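Local coordinates for protein endo-1,4-beta-xylanase (Pseudoalteromonas haloplanktis, PDB 1H12) that hydrolyses internal beta-1,4 linkages of xylan as a cold-adapted family 8 glycoside hydrolase, and may also act on related beta-1,4-glucans, at residues Y106-D111 with G120-K125; H113-K118 with S192-N197; R284-V289 with S304-A309. All coordinates share one frame; numbering follows the deposited sequence.

Contact 1. Residues Y106-D111 with G120-K125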
ATOM      1  N   TYR A 106      10.273  -2.831  18.126  1.00  8.16           N
ATOM      2  CA  TYR A 106      11.078  -3.864  17.504  1.00  8.81           C
ATOM      3  C   TYR A 106      11.489  -3.568  16.060  1.00  9.07           C
ATOM      4  O   TYR A 106      12.544  -4.037  15.627  1.00 10.97           O
ATOM      5  CB  TYR A 106      10.356  -5.208  17.590  1.00  8.60           C
ATOM      6  CG  TYR A 106       9.963  -5.616  18.963  1.00  8.26           C
ATOM      7  CD1 TYR A 106      10.893  -5.735  19.978  1.00  9.92           C
ATOM      8  CD2 TYR A 106       8.648  -5.879  19.305  1.00  8.93           C
ATOM      9  CE1 TYR A 106      10.535  -6.108  21.259  1.00 10.47           C
ATOM     10  CE2 TYR A 106       8.286  -6.236  20.575  1.00  9.76           C
ATOM     11  CZ  TYR A 106       9.235  -6.330  21.561  1.00  9.80           C
ATOM     12  OH  TYR A 106       8.843  -6.711  22.836  1.00 12.00           O
ATOM     13  N   GLN A 107      10.672  -2.850  15.292  1.00  8.30           N
ATOM     14  CA  GLN A 107      11.047  -2.479  13.940  1.00  7.98           C
ATOM     15  C   GLN A 107      11.902  -1.236  13.868  1.00  7.86           C
ATOM     16  O   GLN A 107      12.794  -1.131  13.016  1.00  8.98           O
ATOM     17  CB  GLN A 107       9.809  -2.385  13.027  1.00  7.68           C
ATOM     18  CG  GLN A 107       9.158  -3.720  12.798  1.00  7.76           C
ATOM     19  CD  GLN A 107       7.796  -3.638  12.095  1.00  7.77           C
ATOM     20  OE1 GLN A 107       6.972  -2.785  12.423  1.00  9.31           O
ATOM     21  NE2 GLN A 107       7.554  -4.572  11.174  1.00  7.99           N
ATOM     22  N   LYS A 108      11.645  -0.255  14.732  1.00  8.09           N
ATOM     23  CA  LYS A 108      12.358   1.012  14.664  1.00  8.28           C
ATOM     24  C   LYS A 108      13.844   0.806  14.913  1.00  9.27           C
ATOM     25  O   LYS A 108      14.230   0.265  15.976  1.00 11.36           O
ATOM     26  CB  LYS A 108      11.801   1.976  15.695  1.00  9.92           C
ATOM     27  CG  LYS A 108      12.390   3.343  15.589  1.00 10.47           C
ATOM     28  CD  LYS A 108      11.969   4.246  16.776  1.00 14.56           C
ATOM     29  CE  LYS A 108      12.829   5.473  16.861  1.00 15.71           C
ATOM     30  NZ  LYS A 108      12.503   6.270  18.059  1.00 20.79           N
ATOM     31  N   ASN A 109      14.689   1.323  14.056  1.00  8.92           N
ATOM     32  CA  ASN A 109      16.134   1.394  14.328  1.00  9.82           C
ATOM     33  C   ASN A 109      16.375   2.561  15.273  1.00 10.81           C
ATOM     34  O   ASN A 109      15.786   3.645  15.138  1.00 11.50           O
ATOM     35  CB  ASN A 109      16.916   1.626  13.044  1.00 10.38           C
ATOM     36  CG  ASN A 109      16.875   0.482  12.071  1.00 10.28           C
ATOM     37  OD1 ASN A 109      16.672   0.724  10.818  1.00 14.50           O
ATOM     38  ND2 ASN A 109      17.123  -0.701  12.494  1.00 10.23           N
ATOM     39  N   PRO A 110      17.288   2.395  16.242  1.00 11.40           N
ATOM     40  CA  PRO A 110      17.508   3.448  17.206  1.00 12.85           C
ATOM     41  C   PRO A 110      17.909   4.773  16.607  1.00 12.38           C
ATOM     42  O   PRO A 110      18.604   4.834  15.581  1.00 12.14           O
ATOM     43  CB  PRO A 110      18.642   2.903  18.094  1.00 14.91           C
ATOM     44  CG  PRO A 110      19.052   1.707  17.509  1.00 18.83           C
ATOM     45  CD  PRO A 110      18.071   1.219  16.508  1.00 13.23           C
ATOM     46  N   ASP A 111      17.525   5.855  17.269  1.00 13.15           N
ATOM     47  CA  ASP A 111      17.865   7.185  16.798  1.00 13.89           C
ATOM     48  C   ASP A 111      19.344   7.495  16.840  1.00 14.72           C
ATOM     49  O   ASP A 111      19.797   8.431  16.165  1.00 16.34           O
ATOM     50  CB  ASP A 111      17.070   8.217  17.613  1.00 15.39           C
ATOM     51  CG  ASP A 111      15.568   8.103  17.344  1.00 15.12           C
ATOM     52  OD1 ASP A 111      15.142   7.964  16.195  1.00 17.62           O
ATOM     53  OD2 ASP A 111      14.764   8.066  18.277  1.00 20.28           O
ATOM     54  N   GLY A 120      16.151   5.992  13.189  1.00  9.86           N
ATOM     55  CA  GLY A 120      14.724   6.173  13.232  1.00 10.27           C
ATOM     56  C   GLY A 120      13.918   5.609  12.099  1.00  9.02           C
ATOM     57  O   GLY A 120      12.704   5.754  12.108  1.00  9.39           O
ATOM     58  N   VAL A 121      14.556   4.982  11.105  1.00  8.96           N
ATOM     59  CA  VAL A 121      13.796   4.285  10.065  1.00  8.23           C
ATOM     60  C   VAL A 121      13.439   2.884  10.565  1.00  8.33           C
ATOM     61  O   VAL A 121      14.008   2.418  11.554  1.00  9.38           O
ATOM     62  CB  VAL A 121      14.505   4.252   8.692  1.00  8.98           C
ATOM     63  CG1 VAL A 121      15.043   5.656   8.342  1.00 10.81           C
ATOM     64  CG2 VAL A 121      15.595   3.223   8.591  1.00  9.47           C
ATOM     65  N   TYR A 122      12.526   2.236   9.879  1.00  7.84           N
ATOM     66  CA  TYR A 122      11.961   0.976  10.343  1.00  7.38           C
ATOM     67  C   TYR A 122      12.492  -0.180   9.520  1.00  8.00           C
ATOM     68  O   TYR A 122      12.308  -0.250   8.293  1.00  8.17           O
ATOM     69  CB  TYR A 122      10.407   1.089  10.320  1.00  8.41           C
ATOM     70  CG  TYR A 122       9.888   1.940  11.463  1.00  8.02           C
ATOM     71  CD1 TYR A 122      10.178   3.269  11.561  1.00  8.26           C
ATOM     72  CD2 TYR A 122       9.193   1.346  12.504  1.00  8.10           C
ATOM     73  CE1 TYR A 122       9.813   3.998  12.689  1.00  8.99           C
ATOM     74  CE2 TYR A 122       8.794   2.051  13.603  1.00  8.75           C
ATOM     75  CZ  TYR A 122       9.133   3.386  13.731  1.00  8.80           C
ATOM     76  OH  TYR A 122       8.815   4.046  14.882  1.00 10.32           O
ATOM     77  N   ALA A 123      13.174  -1.080  10.199  1.00  7.92           N
ATOM     78  CA  ALA A 123      13.806  -2.252   9.574  1.00  8.04           C
ATOM     79  C   ALA A 123      12.758  -3.097   8.865  1.00  8.16           C
ATOM     80  O   ALA A 123      11.792  -3.539   9.475  1.00  8.14           O
ATOM     81  CB  ALA A 123      14.452  -3.063  10.676  1.00  8.48           C
ATOM     82  N   TRP A 124      12.977  -3.341   7.580  1.00  7.98           N
ATOM     83  CA  TRP A 124      11.925  -3.921   6.762  1.00  7.55           C
ATOM     84  C   TRP A 124      11.648  -5.374   7.037  1.00  7.72           C
ATOM     85  O   TRP A 124      10.556  -5.839   6.757  1.00  8.43           O
ATOM     86  CB  TRP A 124      12.134  -3.669   5.280  1.00  8.48           C
ATOM     87  CG  TRP A 124      13.031  -4.638   4.581  1.00  9.94           C
ATOM     88  CD1 TRP A 124      14.383  -4.598   4.466  1.00 11.47           C
ATOM     89  CD2 TRP A 124      12.607  -5.801   3.835  1.00 10.10           C
ATOM     90  NE1 TRP A 124      14.811  -5.635   3.674  1.00 12.72           N
ATOM     91  CE2 TRP A 124      13.728  -6.376   3.274  1.00 11.45           C
ATOM     92  CE3 TRP A 124      11.372  -6.374   3.575  1.00 12.69           C
ATOM     93  CZ2 TRP A 124      13.661  -7.498   2.437  1.00 14.08           C
ATOM     94  CZ3 TRP A 124      11.285  -7.466   2.790  1.00 16.36           C
ATOM     95  CH2 TRP A 124      12.432  -8.023   2.203  1.00 15.96           C
ATOM     96  N   LYS A 125      12.659  -6.097   7.532  1.00  7.83           N
ATOM     97  CA  LYS A 125      12.542  -7.537   7.733  1.00  8.30           C
ATOM     98  C   LYS A 125      13.064  -7.975   9.086  1.00  7.97           C
ATOM     99  O   LYS A 125      14.265  -7.821   9.379  1.00  8.82           O
ATOM    100  CB  LYS A 125      13.273  -8.310   6.644  1.00  9.42           C
ATOM    101  CG  LYS A 125      13.003  -9.778   6.660  1.00 11.74           C
ATOM    102  CD  LYS A 125      13.870 -10.596   5.680  1.00 16.48           C
ATOM    103  CE  LYS A 125      13.398 -10.459   4.335  1.00 20.56           C
ATOM    104  NZ  LYS A 125      14.311 -11.476   3.500  1.00 25.31           N
TER
HETATM  105  O   HOH W   1       9.876  -5.575   9.888  1.00  8.33           O

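Contact 2. Residues H113-K118 with S192-N197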
ATOM      1  N   HIS A 113      21.606   5.030  16.046  1.00 14.77           N
ATOM      2  CA  HIS A 113      22.307   4.030  15.268  1.00 13.45           C
ATOM      3  C   HIS A 113      23.576   4.629  14.716  1.00 14.27           C
ATOM      4  O   HIS A 113      23.589   5.766  14.277  1.00 14.69           O
ATOM      5  CB  HIS A 113      21.394   3.576  14.120  1.00 12.92           C
ATOM      6  CG  HIS A 113      21.870   2.363  13.410  1.00 12.36           C
ATOM      7  ND1 HIS A 113      21.279   1.104  13.481  1.00 16.44           N
ATOM      8  CD2 HIS A 113      22.905   2.270  12.569  1.00 10.82           C
ATOM      9  CE1 HIS A 113      21.983   0.293  12.704  1.00 12.32           C
ATOM     10  NE2 HIS A 113      22.979   0.987  12.166  1.00 17.26           N
ATOM     11  N   PRO A 114      24.653   3.858  14.658  1.00 14.63           N
ATOM     12  CA  PRO A 114      25.894   4.421  14.106  1.00 15.83           C
ATOM     13  C   PRO A 114      25.824   4.871  12.662  1.00 15.73           C
ATOM     14  O   PRO A 114      26.581   5.776  12.256  1.00 17.87           O
ATOM     15  CB  PRO A 114      26.926   3.266  14.256  1.00 18.03           C
ATOM     16  CG  PRO A 114      26.168   2.151  14.652  1.00 22.04           C
ATOM     17  CD  PRO A 114      24.815   2.523  15.180  1.00 15.95           C
ATOM     18  N   ASP A 115      24.899   4.303  11.874  1.00 15.22           N
ATOM     19  CA  ASP A 115      24.673   4.745  10.493  1.00 13.60           C
ATOM     20  C   ASP A 115      23.547   5.786  10.491  1.00 13.73           C
ATOM     21  O   ASP A 115      22.380   5.436  10.751  1.00 12.49           O
ATOM     22  CB  ASP A 115      24.324   3.554   9.665  1.00 14.09           C
ATOM     23  CG  ASP A 115      24.120   3.847   8.214  1.00 15.53           C
ATOM     24  OD1 ASP A 115      24.005   5.071   7.844  1.00 15.59           O
ATOM     25  OD2 ASP A 115      24.064   2.866   7.431  1.00 18.46           O
ATOM     26  N   ALA A 116      23.884   7.051  10.256  1.00 13.55           N
ATOM     27  CA  ALA A 116      22.886   8.083  10.304  1.00 14.72           C
ATOM     28  C   ALA A 116      21.723   7.817   9.372  1.00 12.66           C
ATOM     29  O   ALA A 116      20.621   8.264   9.634  1.00 13.60           O
ATOM     30  CB  ALA A 116      23.512   9.477   9.976  1.00 16.57           C
ATOM     31  N   LYS A 117      21.982   7.155   8.286  1.00 12.56           N
ATOM     32  CA  LYS A 117      20.909   6.877   7.305  1.00 12.27           C
ATOM     33  C   LYS A 117      19.858   5.918   7.806  1.00 11.82           C
ATOM     34  O   LYS A 117      18.736   5.874   7.268  1.00 12.70           O
ATOM     35  CB  LYS A 117      21.494   6.388   6.000  1.00 12.95           C
ATOM     36  CG  LYS A 117      22.246   7.479   5.225  1.00 16.34           C
ATOM     37  CD  LYS A 117      22.703   7.002   3.888  1.00 18.72           C
ATOM     38  CE  LYS A 117      23.377   8.131   3.015  1.00 25.65           C
ATOM     39  NZ  LYS A 117      24.768   8.300   3.545  1.00 34.50           N
ATOM     40  N   LYS A 118      20.156   5.152   8.858  1.00 11.32           N
ATOM     41  CA  LYS A 118      19.216   4.209   9.458  1.00 10.71           C
ATOM     42  C   LYS A 118      18.515   4.767  10.663  1.00 10.27           C
ATOM     43  O   LYS A 118      17.565   4.135  11.179  1.00 10.89           O
ATOM     44  CB  LYS A 118      19.933   2.934   9.878  1.00 12.65           C
ATOM     45  CG  LYS A 118      20.233   2.005   8.693  1.00 15.13           C
ATOM     46  CD  LYS A 118      21.044   0.844   9.065  1.00 16.00           C
ATOM     47  CE  LYS A 118      21.213  -0.093   7.863  1.00 15.42           C
ATOM     48  NZ  LYS A 118      22.239  -1.177   8.220  1.00 18.95           N
ATOM     49  N   SER A 192      15.679   3.580  -1.588  1.00  8.65           N
ATOM     50  CA  SER A 192      16.734   3.296  -0.631  1.00  9.34           C
ATOM     51  C   SER A 192      17.455   4.565  -0.207  1.00  9.20           C
ATOM     52  O   SER A 192      17.782   5.386  -1.055  1.00  9.73           O
ATOM     53  CB  SER A 192      17.765   2.370  -1.255  1.00 10.73           C
ATOM     54  OG  SER A 192      18.915   2.182  -0.410  1.00 11.13           O
ATOM     55  N   PRO A 193      17.799   4.689   1.061  1.00  9.88           N
ATOM     56  CA  PRO A 193      18.703   5.764   1.483  1.00 10.75           C
ATOM     57  C   PRO A 193      20.052   5.754   0.771  1.00 10.94           C
ATOM     58  O   PRO A 193      20.749   6.753   0.774  1.00 12.66           O
ATOM     59  CB  PRO A 193      18.929   5.489   2.980  1.00 11.67           C
ATOM     60  CG  PRO A 193      17.684   4.821   3.397  1.00 12.19           C
ATOM     61  CD  PRO A 193      17.332   3.927   2.238  1.00 11.50           C
ATOM     62  N   TYR A 194      20.455   4.602   0.243  1.00 11.14           N
ATOM     63  CA  TYR A 194      21.812   4.356  -0.254  1.00 11.49           C
ATOM     64  C   TYR A 194      21.941   4.465  -1.748  1.00 12.01           C
ATOM     65  O   TYR A 194      23.047   4.276  -2.272  1.00 14.60           O
ATOM     66  CB  TYR A 194      22.299   3.018   0.219  1.00 11.79           C
ATOM     67  CG  TYR A 194      22.271   2.845   1.713  1.00 12.25           C
ATOM     68  CD1 TYR A 194      23.215   3.414   2.540  1.00 13.64           C
ATOM     69  CD2 TYR A 194      21.213   2.185   2.322  1.00 12.96           C
ATOM     70  CE1 TYR A 194      23.132   3.338   3.893  1.00 14.46           C
ATOM     71  CE2 TYR A 194      21.108   2.089   3.679  1.00 13.92           C
ATOM     72  CZ  TYR A 194      22.082   2.655   4.471  1.00 14.37           C
ATOM     73  OH  TYR A 194      21.990   2.545   5.845  1.00 17.05           O
ATOM     74  N   ILE A 195      20.850   4.743  -2.461  1.00 11.03           N
ATOM     75  CA  ILE A 195      20.856   4.825  -3.915  1.00 11.20           C
ATOM     76  C   ILE A 195      20.113   6.074  -4.322  1.00 10.44           C
ATOM     77  O   ILE A 195      19.019   6.324  -3.822  1.00 11.36           O
ATOM     78  CB  ILE A 195      20.180   3.599  -4.574  1.00 11.99           C
ATOM     79  CG1 ILE A 195      20.721   2.300  -4.017  1.00 12.76           C
ATOM     80  CG2 ILE A 195      20.321   3.698  -6.080  1.00 12.28           C
ATOM     81  CD1 ILE A 195      19.958   1.070  -4.491  1.00 14.95           C
ATOM     82  N   ASP A 196      20.719   6.910  -5.165  1.00 11.33           N
ATOM     83  CA  ASP A 196      20.065   8.118  -5.643  1.00 11.41           C
ATOM     84  C   ASP A 196      19.441   7.911  -7.006  1.00 10.60           C
ATOM     85  O   ASP A 196      19.654   6.921  -7.672  1.00 11.15           O
ATOM     86  CB  ASP A 196      21.087   9.268  -5.644  1.00 12.50           C
ATOM     87  CG  ASP A 196      21.518   9.655  -4.301  1.00 15.59           C
ATOM     88  OD1 ASP A 196      20.923   9.327  -3.244  1.00 15.08           O
ATOM     89  OD2 ASP A 196      22.550  10.375  -4.213  1.00 22.90           O
ATOM     90  N   ASN A 197      18.598   8.850  -7.385  1.00 11.04           N
ATOM     91  CA  ASN A 197      17.856   8.783  -8.657  1.00 11.30           C
ATOM     92  C   ASN A 197      17.082   7.488  -8.735  1.00 10.03           C
ATOM     93  O   ASN A 197      17.062   6.844  -9.796  1.00 11.21           O
ATOM     94  CB  ASN A 197      18.746   9.015  -9.834  1.00 11.71           C
ATOM     95  CG  ASN A 197      17.992   9.202 -11.123  1.00 13.39           C
ATOM     96  OD1 ASN A 197      16.834   9.678 -11.123  1.00 13.87           O
ATOM     97  ND2 ASN A 197      18.632   8.913 -12.248  1.00 15.16           N
TER

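Contact 3. Residues R284-V289 with S304-A309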
ATOM      1  N   ARG A 284       0.489  -2.583  -6.975  1.00  6.96           N
ATOM      2  CA  ARG A 284      -0.173  -1.574  -6.169  1.00  7.27           C
ATOM      3  C   ARG A 284      -0.287  -0.224  -6.853  1.00  7.28           C
ATOM      4  O   ARG A 284      -1.017   0.626  -6.356  1.00  7.89           O
ATOM      5  CB  ARG A 284       0.587  -1.395  -4.817  1.00  8.18           C
ATOM      6  CG  ARG A 284       0.640  -2.661  -3.992  1.00  8.90           C
ATOM      7  CD  ARG A 284       1.084  -2.418  -2.567  1.00  8.93           C
ATOM      8  NE  ARG A 284       2.421  -1.862  -2.362  1.00  8.34           N
ATOM      9  CZ  ARG A 284       3.531  -2.573  -2.289  1.00  7.89           C
ATOM     10  NH1 ARG A 284       3.542  -3.838  -2.603  1.00  9.72           N
ATOM     11  NH2 ARG A 284       4.618  -2.018  -1.869  1.00  9.28           N
ATOM     12  N   VAL A 285       0.427  -0.014  -7.938  1.00  6.98           N
ATOM     13  CA  VAL A 285       0.425   1.301  -8.563  1.00  7.37           C
ATOM     14  C   VAL A 285      -0.971   1.718  -8.993  1.00  7.44           C
ATOM     15  O   VAL A 285      -1.425   2.807  -8.619  1.00  7.86           O
ATOM     16  CB  VAL A 285       1.421   1.396  -9.709  1.00  7.31           C
ATOM     17  CG1 VAL A 285       1.353   2.756 -10.362  1.00  8.52           C
ATOM     18  CG2 VAL A 285       2.845   1.108  -9.252  1.00  7.99           C
ATOM     19  N   ILE A 286      -1.677   0.908  -9.782  1.00  7.56           N
ATOM     20  CA  ILE A 286      -2.995   1.360 -10.203  1.00  7.78           C
ATOM     21  C   ILE A 286      -4.019   1.366  -9.049  1.00  7.89           C
ATOM     22  O   ILE A 286      -4.976   2.128  -9.088  1.00  8.16           O
ATOM     23  CB  ILE A 286      -3.522   0.701 -11.467  1.00  8.72           C
ATOM     24  CG1 ILE A 286      -3.805  -0.812 -11.306  1.00  8.43           C
ATOM     25  CG2 ILE A 286      -2.594   1.022 -12.643  1.00  9.21           C
ATOM     26  CD1 ILE A 286      -4.516  -1.419 -12.519  1.00  9.65           C
ATOM     27  N   MET A 287      -3.774   0.570  -8.008  1.00  7.71           N
ATOM     28  CA  MET A 287      -4.540   0.704  -6.776  1.00  8.03           C
ATOM     29  C   MET A 287      -4.367   2.127  -6.200  1.00  8.13           C
ATOM     30  O   MET A 287      -5.356   2.765  -5.825  1.00  9.18           O
ATOM     31  CB  MET A 287      -4.080  -0.343  -5.767  1.00  9.23           C
ATOM     32  CG  MET A 287      -4.784  -0.368  -4.479  1.00 12.60           C
ATOM     33  SD  MET A 287      -4.079  -1.562  -3.366  1.00 17.91           S
ATOM     34  CE  MET A 287      -2.604  -1.134  -2.931  0.50 21.26           C
ATOM     35  N   ASN A 288      -3.122   2.580  -6.136  1.00  7.49           N
ATOM     36  CA  ASN A 288      -2.828   3.908  -5.641  1.00  7.59           C
ATOM     37  C   ASN A 288      -3.426   4.993  -6.519  1.00  7.33           C
ATOM     38  O   ASN A 288      -3.850   6.033  -6.023  1.00  8.01           O
ATOM     39  CB  ASN A 288      -1.333   4.113  -5.537  1.00  7.75           C
ATOM     40  CG  ASN A 288      -0.647   3.236  -4.535  1.00  8.05           C
ATOM     41  OD1 ASN A 288      -1.270   2.748  -3.569  1.00  9.66           O
ATOM     42  ND2 ASN A 288       0.657   3.053  -4.713  1.00  8.98           N
ATOM     43  N   VAL A 289      -3.434   4.783  -7.832  1.00  7.86           N
ATOM     44  CA  VAL A 289      -4.058   5.733  -8.762  1.00  7.79           C
ATOM     45  C   VAL A 289      -5.572   5.809  -8.478  1.00  8.32           C
ATOM     46  O   VAL A 289      -6.133   6.900  -8.454  1.00  8.67           O
ATOM     47  CB  VAL A 289      -3.737   5.373 -10.211  1.00  8.08           C
ATOM     48  CG1 VAL A 289      -4.499   6.260 -11.183  1.00  8.96           C
ATOM     49  CG2 VAL A 289      -2.257   5.479 -10.487  1.00  8.66           C
ATOM     50  N   SER A 304      -6.561   7.455 -17.914  1.00  9.70           N
ATOM     51  CA  SER A 304      -5.763   6.818 -18.943  1.00 10.41           C
ATOM     52  C   SER A 304      -4.883   5.719 -18.346  1.00  9.23           C
ATOM     53  O   SER A 304      -4.740   4.638 -18.898  1.00 10.41           O
ATOM     54  CB  SER A 304      -4.909   7.899 -19.660  1.00 13.11           C
ATOM     55  OG  SER A 304      -4.079   7.338 -20.628  1.00 15.31           O
ATOM     56  N   ALA A 305      -4.238   6.008 -17.224  1.00  9.43           N
ATOM     57  CA  ALA A 305      -3.346   5.032 -16.587  1.00  9.21           C
ATOM     58  C   ALA A 305      -4.091   3.741 -16.297  1.00  8.53           C
ATOM     59  O   ALA A 305      -3.625   2.656 -16.658  1.00  9.17           O
ATOM     60  CB  ALA A 305      -2.780   5.613 -15.291  1.00  9.94           C
ATOM     61  N   VAL A 306      -5.238   3.875 -15.637  1.00  8.38           N
ATOM     62  CA  VAL A 306      -5.971   2.657 -15.278  0.50  9.01           C
ATOM     63  C   VAL A 306      -6.632   1.996 -16.477  1.00  8.61           C
ATOM     64  O   VAL A 306      -6.569   0.763 -16.603  1.00  9.28           O
ATOM     65  CB  VAL A 306      -6.912   2.839 -14.082  0.50 10.68           C
ATOM     66  CG1 VAL A 306      -6.110   3.471 -12.901  0.50 10.52           C
ATOM     67  CG2 VAL A 306      -8.134   3.586 -14.387  0.50 13.73           C
ATOM     68  N   ASN A 307      -7.259   2.756 -17.336  1.00  9.45           N
ATOM     69  CA  ASN A 307      -7.932   2.158 -18.468  1.00  9.80           C
ATOM     70  C   ASN A 307      -6.935   1.375 -19.329  1.00  9.79           C
ATOM     71  O   ASN A 307      -7.243   0.264 -19.779  1.00 10.42           O
ATOM     72  CB  ASN A 307      -8.626   3.224 -19.334  1.00 10.60           C
ATOM     73  CG  ASN A 307      -9.876   3.795 -18.734  1.00 11.52           C
ATOM     74  OD1 ASN A 307     -10.563   3.193 -17.890  1.00 13.41           O
ATOM     75  ND2 ASN A 307     -10.254   4.996 -19.232  1.00 12.96           N
ATOM     76  N   LYS A 308      -5.744   1.917 -19.556  1.00  9.45           N
ATOM     77  CA  LYS A 308      -4.773   1.238 -20.402  1.00 10.04           C
ATOM     78  C   LYS A 308      -4.170   0.029 -19.671  1.00  9.40           C
ATOM     79  O   LYS A 308      -3.870  -1.000 -20.332  1.00  9.81           O
ATOM     80  CB  LYS A 308      -3.696   2.190 -20.898  1.00 10.85           C
ATOM     81  CG  LYS A 308      -4.218   3.232 -21.862  1.00 12.28           C
ATOM     82  CD  LYS A 308      -3.211   4.401 -22.037  1.00 18.28           C
ATOM     83  CE  LYS A 308      -1.836   4.138 -22.518  1.00 22.84           C
ATOM     84  NZ  LYS A 308      -1.988   3.598 -23.942  1.00 26.53           N
ATOM     85  N   ALA A 309      -3.911   0.126 -18.377  1.00  8.73           N
ATOM     86  CA  ALA A 309      -3.322  -1.008 -17.640  1.00  8.28           C
ATOM     87  C   ALA A 309      -4.308  -2.165 -17.586  1.00  7.89           C
ATOM     88  O   ALA A 309      -3.949  -3.312 -17.838  1.00  9.00           O
ATOM     89  CB  ALA A 309      -2.913  -0.561 -16.261  1.00  8.81           C
TER

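Contact 1. Residues Y106-D111 with G120-K125
Lys108 and Tyr122 face each other as the non-hydrogen-bonded pair of a single antiparallel beta bridge, which ties the chain leaving helix 93-107 to the approach of strand 123-128 in the (alpha/alpha)6 fold of this glycosidase. Two strong backbone bonds bracket the pair. Ala123 N gives its hydrogen to Gln107 O at 2.8 Å, and Asn109 N gives its own to Val121 O, nearly straight at 170°. Gly120 N adds a weak bond to Asn109 O.

The Lys108 side chain then runs across the tyrosine. Its CB lies over one ring face, 3.9 Å from the centroid of the Tyr122 ring, in a CH-pi contact. CG, set anti to the backbone N (chi1 -174°), continues past the phenol end, close to both CZ and OH of Tyr122; CD passes Tyr122 OH at 3.7 Å. CE has moved on to the CA of Gly120, and NZ ends in a salt bridge with Asp111 OD2, 2.9 Å away. The extended chain thus lays its first methylenes along the tyrosine and its charge on the carboxylate. Phe149 also meets the Tyr122 ring, while Glu146 accepts the backbone N-H of Tyr122.

At the helix end of the bridge, one water accepts from Gln107 NE2 and donates to Ala123 O, both at 2.8 Å.

Contact 2. Residues H113-K118 with S192-N197
Two turns meet at this surface junction of long loops: an Asx turn at Asp115 and a type I beta turn from Ser192 to Ile195 that carries an ST turn. The link between them is the phenol of Tyr194, whose OH donates to Asp115 OD2 at 2.6 Å, a short bond. Asp115 and Tyr194 reach for each other from the two loops. The planes of carboxylate and ring are 61° apart, and OD2 lies at the ring edge, near its plane. Seen from the acid, the hydroxyl meets OD2 from above, 45° out of the carboxylate plane.

The other oxygen works inside its own loop. Asp115 CG lies anti to the backbone N (chi1 -178°), beside the carbonyl carbon, and from there OD1 can turn back to accept from Lys117 N at 2.9 Å. One carboxylate therefore shapes its turn with one oxygen and holds the neighbouring loop with the other, and the short phenol bond may help to keep it negatively charged.

Two lysines lay their aliphatic parts against the tyrosine, Lys117 beside the ring and Lys118 across its hydroxyl end. Lys117 CD is 3.7 Å from Tyr194 CE1 and equally near Pro193 O, while its CB packs on Pro193 CB. Lys118 crosses at about a right angle, CG and CE each 3.4 Å from Tyr194 OH, before its NZ goes on to a salt bridge with Glu139.

In the second loop, Ser192 OG accepts from Tyr194 N at 2.9 Å and fixes that N-H within the turn. Each loop thus shows its own turn, the Asx turn at Asp115 and the ST turn at Ser192, each defined by a side-chain oxygen accepting from the backbone N two residues on.

Contact 3. Residues R284-V289 with S304-A309
Consecutive helices of the (alpha/alpha)6 barrel pack here, helix 283-296 against helix 300-318, through aliphatic side chains, branched on the first helix and including two alanines on the second. Ile286 points its CG2 at Ala309, 4.0 Å from Ala309 CB, with CD1 of the same isoleucine close by. One turn earlier on the second helix, the methyl of Ala305 lies 4.5 Å from Val289 CG1.

The two helices follow one another in the chain and run roughly antiparallel, as neighbouring helices do in the (alpha/alpha)6 barrel of family 8 enzymes. The local axes run at 140° to each other and approach to 9.8 Å, a separation at which the branched side chains of one helix can reach the alanines of the other. Val306 is modelled in two conformers; in one of them its CG1 comes within 3.7 Å of Val289 CG1 and 4.1 Å of Ile286 CB, so these two contacts are provisional. Phe240 from helix 219-243 packs against Ile286, Val289 and Ala305, and Ala351 of helix 342-351 also touches Ile286.

In the fold
The three contacts show how chemistry follows place in one helical barrel. Contact 3 is buried and wholly apolar, joining neighbouring helices by methyl groups. Contact 1 is buried too, but it combines backbone bonds with lysine-on-tyrosine packing where a helix end meets the start of a strand. Contact 2 lies at the surface and relies on a phenol, a carboxylate and lysine methylenes to bring distant loops together. Contacts 1 and 2 share the connection between helix 93-107 and strand 123-128, and they touch where Asn109 CB meets Lys118 O at 3.2 Å. Contact 3 stands apart, its centre about 31 Å from that of contact 1, on the opposite side of the chain's centre.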